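BtGH115A (Bacteroides thetaiotaomicron, PDB 5BY3) is a family GH115 4-O-methyl-alpha-glucuronidase with specificity for decorated arabinogalactans, probably removing 4-O-methyl-glucuronic acid from them. Local coordinates at residues E133-V138 with F200-R205. Numbering follows the deposited sequence.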
loop_
_atom_site.group_PDB
_atom_site.type_symbol
_atom_site.label_atom_id
_atom_site.label_comp_id
_atom_site.label_asym_id
_atom_site.label_seq_id
_atom_site.Cartn_x
_atom_site.Cartn_y
_atom_site.Cartn_z
ATOM N N GLU A 133 -0.432 -0.650 18.572
ATOM C CA GLU A 133 -0.097 -0.621 19.998
ATOM C C GLU A 133 1.230 0.096 20.260
ATOM O O GLU A 133 1.298 1.084 20.999
ATOM C CB GLU A 133 -0.038 -2.080 20.481
ATOM C CG GLU A 133 0.558 -2.353 21.855
ATOM C CD GLU A 133 2.008 -2.775 21.821
ATOM O OE1 GLU A 133 2.384 -3.680 21.036
ATOM O OE2 GLU A 133 2.779 -2.202 22.623
ATOM N N TRP A 134 2.282 -0.397 19.633
ATOM C CA TRP A 134 3.578 0.220 19.741
ATOM C C TRP A 134 3.833 1.219 18.613
ATOM O O TRP A 134 4.369 2.307 18.885
ATOM C CB TRP A 134 4.672 -0.839 19.771
ATOM C CG TRP A 134 5.998 -0.255 20.224
ATOM C CD1 TRP A 134 6.403 0.001 21.522
ATOM C CD2 TRP A 134 7.085 0.140 19.376
ATOM N NE1 TRP A 134 7.671 0.531 21.512
ATOM C CE2 TRP A 134 8.114 0.635 20.219
ATOM C CE3 TRP A 134 7.294 0.104 17.991
ATOM C CZ2 TRP A 134 9.330 1.100 19.725
ATOM C CZ3 TRP A 134 8.503 0.572 17.486
ATOM C CH2 TRP A 134 9.513 1.073 18.359
ATOM N N TRP A 135 3.444 0.849 17.379
ATOM C CA TRP A 135 3.881 1.544 16.165
ATOM C C TRP A 135 3.154 2.878 15.899
ATOM O O TRP A 135 3.651 3.753 15.154
ATOM C CB TRP A 135 3.824 0.612 14.943
ATOM C CG TRP A 135 5.082 -0.258 14.781
ATOM C CD1 TRP A 135 5.285 -1.555 15.262
ATOM C CD2 TRP A 135 6.302 0.117 14.132
ATOM N NE1 TRP A 135 6.544 -1.982 14.924
ATOM C CE2 TRP A 135 7.186 -0.986 14.228
ATOM C CE3 TRP A 135 6.737 1.284 13.464
ATOM C CZ2 TRP A 135 8.474 -0.949 13.704
ATOM C CZ3 TRP A 135 8.009 1.316 12.930
ATOM C CH2 TRP A 135 8.880 0.204 13.071
ATOM N N ALA A 136 1.989 3.041 16.510
ATOM C CA ALA A 136 1.384 4.359 16.559
ATOM C C ALA A 136 0.897 4.703 17.964
ATOM O O ALA A 136 0.040 5.548 18.132
ATOM C CB ALA A 136 0.275 4.495 15.530
ATOM N N ASP A 137 1.443 4.014 18.963
ATOM C CA ASP A 137 1.184 4.327 20.381
ATOM C C ASP A 137 -0.270 4.211 20.729
ATOM O O ASP A 137 -0.763 4.989 21.551
ATOM C CB ASP A 137 1.676 5.736 20.759
ATOM C CG ASP A 137 3.096 5.965 20.351
ATOM O OD1 ASP A 137 4.007 5.447 21.041
ATOM O OD2 ASP A 137 3.307 6.627 19.316
ATOM N N VAL A 138 -0.956 3.245 20.119
ATOM C CA VAL A 138 -2.372 3.036 20.381
ATOM C C VAL A 138 -2.512 2.214 21.679
ATOM O O VAL A 138 -2.778 0.998 21.666
ATOM C CB VAL A 138 -3.035 2.422 19.147
ATOM C CG1 VAL A 138 -4.505 2.144 19.381
ATOM C CG2 VAL A 138 -2.856 3.360 17.944
ATOM N N PHE A 200 8.945 -6.974 12.588
ATOM C CA PHE A 200 8.340 -8.293 12.543
ATOM C C PHE A 200 7.163 -8.478 13.499
ATOM O O PHE A 200 6.172 -9.158 13.124
ATOM C CB PHE A 200 9.362 -9.413 12.686
ATOM C CG PHE A 200 10.558 -9.314 11.761
ATOM C CD1 PHE A 200 10.468 -8.755 10.493
ATOM C CD2 PHE A 200 11.794 -9.822 12.169
ATOM C CE1 PHE A 200 11.583 -8.690 9.673
ATOM C CE2 PHE A 200 12.925 -9.744 11.349
ATOM C CZ PHE A 200 12.812 -9.189 10.098
ATOM N N GLU A 201 7.214 -7.852 14.686
ATOM C CA GLU A 201 5.998 -7.767 15.540
ATOM C C GLU A 201 4.821 -7.155 14.782
ATOM O O GLU A 201 3.676 -7.599 14.887
ATOM C CB GLU A 201 6.195 -6.826 16.725
ATOM C CG GLU A 201 6.985 -7.342 17.890
ATOM C CD GLU A 201 7.181 -6.284 18.968
ATOM O OE1 GLU A 201 6.504 -5.223 18.986
ATOM O OE2 GLU A 201 8.039 -6.528 19.815
ATOM N N LEU A 202 5.110 -6.081 14.060
ATOM C CA LEU A 202 4.068 -5.372 13.359
ATOM C C LEU A 202 3.487 -6.298 12.307
ATOM O O LEU A 202 2.261 -6.350 12.174
ATOM C CB LEU A 202 4.591 -4.070 12.762
ATOM C CG LEU A 202 3.691 -3.210 11.882
ATOM C CD1 LEU A 202 2.399 -2.811 12.563
ATOM C CD2 LEU A 202 4.480 -1.978 11.464
ATOM N N LEU A 203 4.351 -7.053 11.612
ATOM C CA LEU A 203 3.884 -7.936 10.529
ATOM C C LEU A 203 3.087 -9.084 11.076
ATOM O O LEU A 203 2.036 -9.410 10.550
ATOM C CB LEU A 203 5.033 -8.449 9.674
ATOM C CG LEU A 203 5.829 -7.398 8.898
ATOM C CD1 LEU A 203 7.006 -8.067 8.209
ATOM C CD2 LEU A 203 4.981 -6.613 7.904
ATOM N N LEU A 204 3.553 -9.659 12.178
ATOM C CA LEU A 204 2.793 -10.689 12.892
ATOM C C LEU A 204 1.399 -10.207 13.263
ATOM O O LEU A 204 0.383 -10.860 12.941
ATOM C CB LEU A 204 3.562 -11.152 14.137
ATOM C CG LEU A 204 4.851 -11.998 13.984
ATOM C CD1 LEU A 204 5.248 -12.716 15.269
ATOM C CD2 LEU A 204 4.774 -13.009 12.849
ATOM N N ARG A 205 1.338 -9.026 13.881
ATOM C CA ARG A 205 0.053 -8.478 14.322
ATOM C C ARG A 205 -0.848 -8.133 13.138
ATOM O O ARG A 205 -2.071 -8.088 13.297
ATOM C CB ARG A 205 0.270 -7.231 15.162
ATOM C CG ARG A 205 0.813 -7.473 16.536
ATOM C CD ARG A 205 0.745 -6.131 17.287
ATOM N NE ARG A 205 1.397 -6.105 18.603
ATOM C CZ ARG A 205 0.992 -6.801 19.664
ATOM N NH1 ARG A 205 -0.046 -7.640 19.576
ATOM N NH2 ARG A 205 1.649 -6.695 20.820
HETATM O O HOH W 1 3.697 -4.167 18.652
#
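Helix 193-205, which leads into barrel strand 210-212, takes up a tryptophan from the loop 133-138 and illustrates how an aromatic ring and a charge cluster together dock a loop on a helix. Over one face of the Trp135 indole, Leu202 CD2 lies 3.7 Å from the centroid of the five-membered ring and only 7° off its normal, a CH-pi contact. Leu202 CG stands anti to the backbone N, and chi2 then turns CD2 over the ring; Leu202 CB rests 3.6 Å from Trp135 CD1. Trp134 CZ3 packs on the opposite face, and Trp135 NE1 donates to Arg198 O. With an alanine here in place of Trp135, Arg198 O would probably lose this donor, and a gap would be likely to open between Leu202 and Trp134. Farther along the helix, at Arg205, Glu133 OE1 forms a salt bridge with Arg205 NH2 at 3.1 Å, but the hydrogen bond is weak (126°); the carboxylate and guanidinium planes are 78° apart. A water helps join them, donating to Glu133 OE1 (2.8 Å) and Glu201 OE1 and accepting from Arg205 NE. Arg49 pairs with both glutamates, probably easing their mutual repulsion, while Asp50 holds Arg205 NH1. Hydrophobic docking beside a water-bridged ion network thus joins the preceding loop to an outer helix of a TIM barrel.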